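Local coordinates for glycinin A3B4 subunit (Glycine max, PDB 2D5F), which serves as an 11S seed storage globulin of soybean, probably laid down in the seed as a reserve of nitrogen and carbon, at residues Val162-Pro174 and Leu227-Thr239. Residues are numbered along the deposited sequence; the frame is centred on the assembly and turned at random.
Sequences VFYLAGNPDIEHP and LRSPDDERKQIVT
Gln236 lays its CB against the phenol end of Tyr164, 3.4 Å from CZ, meeting the ring obliquely. With CG held between its backbone N and carbonyl carbon (chi1 50°) and a bend at chi2, the chain turns from the tyrosine to bring CD within 3.6 Å of Pro169 CB. The phenol itself is tied to the Glu172 carboxylate, whose OE1 lies in the ring plane at its edge, and also to His58, which lines the carbonate pocket. Further out, Lys235 NZ reaches Asp170 OD1 at 2.9 Å, a salt bridge met on the syn side but 32° out of the carboxylate plane. Two waters join the backbones near Asn168: one donates to the carbonyls of Asn168 and Asp232, the other accepts from Asn168 N and donates weakly to Lys235 O. Ser229 OG takes a weak bond from Gly167 N. Asp232 steadies the loop facing Gly167: OD1 accepts from Arg234 N, closing an Asx turn, while Arg234 NE and NH2 grip the two oxygens side-on. Swapping Asp232 for an alanine would probably leave the Arg234 guanidinium without its carboxylate mate and the turn without its side-chain acceptor. Both 163-164 and 237-239 pair antiparallel with strand 56-62, so the contact joins two connecting loops at the edge of a cupin beta-barrel.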
loop_
_atom_site.group_PDB
_atom_site.type_symbol
_atom_site.label_atom_id
_atom_site.label_comp_id
_atom_site.label_asym_id
_atom_site.label_seq_id
_atom_site.Cartn_x
_atom_site.Cartn_y
_atom_site.Cartn_z
ATOM N N VAL B 162 6.659 -26.939 17.430
ATOM C CA VAL B 162 5.382 -27.471 16.972
ATOM C C VAL B 162 4.438 -27.595 18.167
ATOM O O VAL B 162 4.704 -28.343 19.112
ATOM C CB VAL B 162 5.532 -28.864 16.315
ATOM C CG1 VAL B 162 4.186 -29.306 15.726
ATOM C CG2 VAL B 162 6.586 -28.817 15.224
ATOM N N PHE B 163 3.346 -26.840 18.133
ATOM C CA PHE B 163 2.362 -26.876 19.206
ATOM C C PHE B 163 1.230 -27.816 18.800
ATOM O O PHE B 163 0.425 -27.480 17.930
ATOM C CB PHE B 163 1.793 -25.474 19.474
ATOM C CG PHE B 163 2.799 -24.496 20.026
ATOM C CD1 PHE B 163 3.816 -23.985 19.219
ATOM C CD2 PHE B 163 2.736 -24.096 21.359
ATOM C CE1 PHE B 163 4.757 -23.089 19.736
ATOM C CE2 PHE B 163 3.671 -23.201 21.886
ATOM C CZ PHE B 163 4.684 -22.696 21.074
ATOM N N TYR B 164 1.165 -28.998 19.410
ATOM C CA TYR B 164 0.097 -29.929 19.066
ATOM C C TYR B 164 -1.147 -29.668 19.895
ATOM O O TYR B 164 -1.065 -29.436 21.103
ATOM C CB TYR B 164 0.543 -31.391 19.245
ATOM C CG TYR B 164 1.276 -31.942 18.044
ATOM C CD1 TYR B 164 2.671 -31.942 17.989
ATOM C CD2 TYR B 164 0.571 -32.401 16.928
ATOM C CE1 TYR B 164 3.348 -32.384 16.845
ATOM C CE2 TYR B 164 1.232 -32.838 15.788
ATOM C CZ TYR B 164 2.617 -32.826 15.750
ATOM O OH TYR B 164 3.259 -33.236 14.606
ATOM N N LEU B 165 -2.297 -29.682 19.232
ATOM C CA LEU B 165 -3.566 -29.471 19.906
ATOM C C LEU B 165 -4.128 -30.806 20.393
ATOM O O LEU B 165 -5.037 -30.844 21.221
ATOM C CB LEU B 165 -4.559 -28.805 18.950
ATOM C CG LEU B 165 -4.342 -27.311 18.699
ATOM C CD1 LEU B 165 -5.045 -26.885 17.435
ATOM C CD2 LEU B 165 -4.850 -26.529 19.894
ATOM N N ALA B 166 -3.585 -31.901 19.872
ATOM C CA ALA B 166 -4.049 -33.232 20.253
ATOM C C ALA B 166 -2.941 -34.271 20.209
ATOM O O ALA B 166 -1.878 -34.042 19.633
ATOM C CB ALA B 166 -5.193 -33.671 19.336
ATOM N N GLY B 167 -3.208 -35.416 20.825
ATOM C CA GLY B 167 -2.251 -36.503 20.846
ATOM C C GLY B 167 -1.131 -36.361 21.857
ATOM O O GLY B 167 -1.090 -35.420 22.651
ATOM N N ASN B 168 -0.229 -37.334 21.831
ATOM C CA ASN B 168 0.938 -37.353 22.697
ATOM C C ASN B 168 2.114 -37.540 21.748
ATOM O O ASN B 168 2.566 -38.663 21.503
ATOM C CB ASN B 168 0.863 -38.515 23.678
ATOM C CG ASN B 168 2.134 -38.672 24.469
ATOM O OD1 ASN B 168 2.711 -37.686 24.930
ATOM N ND2 ASN B 168 2.583 -39.912 24.637
ATOM N N PRO B 169 2.628 -36.429 21.201
ATOM C CA PRO B 169 3.747 -36.463 20.259
ATOM C C PRO B 169 5.123 -36.647 20.859
ATOM O O PRO B 169 5.329 -36.452 22.050
ATOM C CB PRO B 169 3.633 -35.112 19.568
ATOM C CG PRO B 169 3.255 -34.212 20.731
ATOM C CD PRO B 169 2.174 -35.041 21.431
ATOM N N ASP B 170 6.062 -37.039 20.008
ATOM C CA ASP B 170 7.456 -37.169 20.399
ATOM C C ASP B 170 8.071 -35.885 19.827
ATOM O O ASP B 170 7.499 -35.275 18.918
ATOM C CB ASP B 170 8.099 -38.387 19.734
ATOM C CG ASP B 170 7.817 -39.688 20.478
ATOM O OD1 ASP B 170 8.234 -40.750 19.975
ATOM O OD2 ASP B 170 7.191 -39.649 21.561
ATOM N N ILE B 171 9.220 -35.470 20.352
ATOM C CA ILE B 171 9.880 -34.260 19.864
ATOM C C ILE B 171 10.299 -34.468 18.410
ATOM O O ILE B 171 10.895 -35.493 18.071
ATOM C CB ILE B 171 11.136 -33.940 20.698
ATOM C CG1 ILE B 171 10.757 -33.788 22.172
ATOM C CG2 ILE B 171 11.785 -32.650 20.195
ATOM C CD1 ILE B 171 9.847 -32.613 22.452
ATOM N N GLU B 172 9.991 -33.503 17.549
ATOM C CA GLU B 172 10.348 -33.627 16.140
ATOM C C GLU B 172 11.701 -32.995 15.841
ATOM O O GLU B 172 12.380 -33.378 14.888
ATOM C CB GLU B 172 9.255 -33.007 15.263
ATOM C CG GLU B 172 7.925 -33.707 15.439
ATOM C CD GLU B 172 6.792 -33.088 14.647
ATOM O OE1 GLU B 172 5.638 -33.490 14.883
ATOM O OE2 GLU B 172 7.044 -32.215 13.789
ATOM N N HIS B 173 12.091 -32.028 16.665
ATOM C CA HIS B 173 13.369 -31.352 16.502
ATOM C C HIS B 173 14.091 -31.462 17.833
ATOM O O HIS B 173 14.125 -30.517 18.619
ATOM C CB HIS B 173 13.149 -29.886 16.106
ATOM C CG HIS B 173 12.250 -29.721 14.920
ATOM N ND1 HIS B 173 10.877 -29.654 15.032
ATOM C CD2 HIS B 173 12.522 -29.682 13.595
ATOM C CE1 HIS B 173 10.341 -29.583 13.824
ATOM N NE2 HIS B 173 11.319 -29.601 12.935
ATOM N N PRO B 174 14.675 -32.642 18.103
ATOM C CA PRO B 174 15.406 -32.940 19.335
ATOM C C PRO B 174 16.572 -32.012 19.629
ATOM O O PRO B 174 16.883 -31.750 20.792
ATOM C CB PRO B 174 15.844 -34.388 19.129
ATOM C CG PRO B 174 16.019 -34.478 17.658
ATOM C CD PRO B 174 14.796 -33.758 17.149
ATOM N N LEU B 227 -9.273 -35.189 26.310
ATOM C CA LEU B 227 -8.725 -34.055 25.576
ATOM C C LEU B 227 -7.248 -33.871 25.886
ATOM O O LEU B 227 -6.532 -33.197 25.147
ATOM C CB LEU B 227 -9.483 -32.773 25.926
ATOM C CG LEU B 227 -10.886 -32.642 25.334
ATOM C CD1 LEU B 227 -11.478 -31.295 25.733
ATOM C CD2 LEU B 227 -10.822 -32.762 23.816
ATOM N N ARG B 228 -6.796 -34.485 26.977
ATOM C CA ARG B 228 -5.403 -34.395 27.400
ATOM C C ARG B 228 -4.552 -35.543 26.850
ATOM O O ARG B 228 -3.343 -35.577 27.064
ATOM C CB ARG B 228 -5.323 -34.376 28.933
ATOM C CG ARG B 228 -6.168 -33.283 29.576
ATOM C CD ARG B 228 -6.127 -33.324 31.102
ATOM N NE ARG B 228 -4.825 -32.938 31.637
ATOM C CZ ARG B 228 -3.977 -33.771 32.229
ATOM N NH1 ARG B 228 -2.812 -33.324 32.680
ATOM N NH2 ARG B 228 -4.291 -35.052 32.375
ATOM N N SER B 229 -5.185 -36.472 26.139
ATOM C CA SER B 229 -4.487 -37.623 25.556
ATOM C C SER B 229 -3.602 -38.340 26.577
ATOM O O SER B 229 -2.435 -38.617 26.309
ATOM C CB SER B 229 -3.620 -37.168 24.380
ATOM O OG SER B 229 -4.377 -36.434 23.443
ATOM N N PRO B 230 -4.155 -38.674 27.752
ATOM C CA PRO B 230 -3.380 -39.354 28.795
ATOM C C PRO B 230 -2.834 -40.754 28.484
ATOM O O PRO B 230 -1.732 -41.089 28.914
ATOM C CB PRO B 230 -4.343 -39.357 29.980
ATOM C CG PRO B 230 -5.678 -39.497 29.314
ATOM C CD PRO B 230 -5.563 -38.523 28.161
ATOM N N ASP B 231 -3.581 -41.566 27.741
ATOM C CA ASP B 231 -3.131 -42.927 27.438
ATOM C C ASP B 231 -2.780 -43.169 25.968
ATOM O O ASP B 231 -2.480 -44.297 25.565
ATOM C CB ASP B 231 -4.209 -43.928 27.861
ATOM C CG ASP B 231 -4.749 -43.648 29.251
ATOM O OD1 ASP B 231 -3.948 -43.603 30.206
ATOM O OD2 ASP B 231 -5.978 -43.471 29.385
ATOM N N ASP B 232 -2.809 -42.105 25.175
ATOM C CA ASP B 232 -2.520 -42.194 23.750
ATOM C C ASP B 232 -1.056 -42.518 23.482
ATOM O O ASP B 232 -0.165 -41.798 23.930
ATOM C CB ASP B 232 -2.873 -40.869 23.077
ATOM C CG ASP B 232 -3.003 -40.997 21.585
ATOM O OD1 ASP B 232 -2.344 -41.888 21.011
ATOM O OD2 ASP B 232 -3.759 -40.201 20.990
ATOM N N GLU B 233 -0.809 -43.590 22.733
ATOM C CA GLU B 233 0.553 -44.002 22.410
ATOM C C GLU B 233 0.787 -44.044 20.903
ATOM O O GLU B 233 1.779 -44.599 20.439
ATOM C CB GLU B 233 0.835 -45.388 23.005
ATOM C CG GLU B 233 0.523 -45.500 24.492
ATOM C CD GLU B 233 1.380 -44.583 25.353
ATOM O OE1 GLU B 233 1.052 -44.409 26.547
ATOM O OE2 GLU B 233 2.385 -44.041 24.845
ATOM N N ARG B 234 -0.124 -43.448 20.142
ATOM C CA ARG B 234 -0.022 -43.440 18.687
ATOM C C ARG B 234 0.948 -42.393 18.131
ATOM O O ARG B 234 1.452 -42.533 17.014
ATOM C CB ARG B 234 -1.407 -43.215 18.078
ATOM C CG ARG B 234 -2.452 -44.248 18.477
ATOM C CD ARG B 234 -3.825 -43.830 17.981
ATOM N NE ARG B 234 -4.246 -42.575 18.597
ATOM C CZ ARG B 234 -5.247 -41.821 18.154
ATOM N NH1 ARG B 234 -5.939 -42.195 17.084
ATOM N NH2 ARG B 234 -5.550 -40.686 18.776
ATOM N N LYS B 235 1.205 -41.355 18.924
ATOM C CA LYS B 235 2.082 -40.248 18.538
ATOM C C LYS B 235 1.357 -39.307 17.568
ATOM O O LYS B 235 0.163 -39.489 17.318
ATOM C CB LYS B 235 3.400 -40.772 17.949
ATOM C CG LYS B 235 4.192 -41.608 18.968
ATOM C CD LYS B 235 5.549 -42.060 18.445
ATOM C CE LYS B 235 6.164 -43.124 19.354
ATOM N NZ LYS B 235 6.236 -42.693 20.783
ATOM N N GLN B 236 2.074 -38.315 17.033
ATOM C CA GLN B 236 1.496 -37.286 16.152
ATOM C C GLN B 236 0.826 -37.648 14.820
ATOM O O GLN B 236 0.105 -36.826 14.247
ATOM C CB GLN B 236 2.536 -36.188 15.896
ATOM C CG GLN B 236 3.880 -36.701 15.447
ATOM C CD GLN B 236 4.888 -36.731 16.580
ATOM O OE1 GLN B 236 5.765 -35.868 16.668
ATOM N NE2 GLN B 236 4.761 -37.718 17.458
ATOM N N ILE B 237 1.083 -38.840 14.299
ATOM C CA ILE B 237 0.440 -39.261 13.058
ATOM C C ILE B 237 -0.239 -40.589 13.364
ATOM O O ILE B 237 0.421 -41.579 13.687
ATOM C CB ILE B 237 1.443 -39.452 11.900
ATOM C CG1 ILE B 237 2.126 -38.121 11.569
ATOM C CG2 ILE B 237 0.712 -39.960 10.663
ATOM C CD1 ILE B 237 3.083 -38.199 10.392
ATOM N N VAL B 238 -1.560 -40.597 13.276
ATOM C CA VAL B 238 -2.328 -41.791 13.579
ATOM C C VAL B 238 -2.987 -42.423 12.358
ATOM O O VAL B 238 -3.117 -41.792 11.303
ATOM C CB VAL B 238 -3.424 -41.466 14.600
ATOM C CG1 VAL B 238 -2.807 -40.767 15.806
ATOM C CG2 VAL B 238 -4.495 -40.595 13.954
ATOM N N THR B 239 -3.399 -43.678 12.513
ATOM C CA THR B 239 -4.076 -44.393 11.445
ATOM C C THR B 239 -5.566 -44.368 11.762
ATOM O O THR B 239 -5.979 -44.752 12.858
ATOM C CB THR B 239 -3.615 -45.858 11.359
ATOM O OG1 THR B 239 -2.218 -45.903 11.046
ATOM C CG2 THR B 239 -4.399 -46.593 10.284
HETATM O O HOH W 1 1.980 -41.121 21.734
HETATM O O HOH W 2 -0.669 -39.402 20.211
#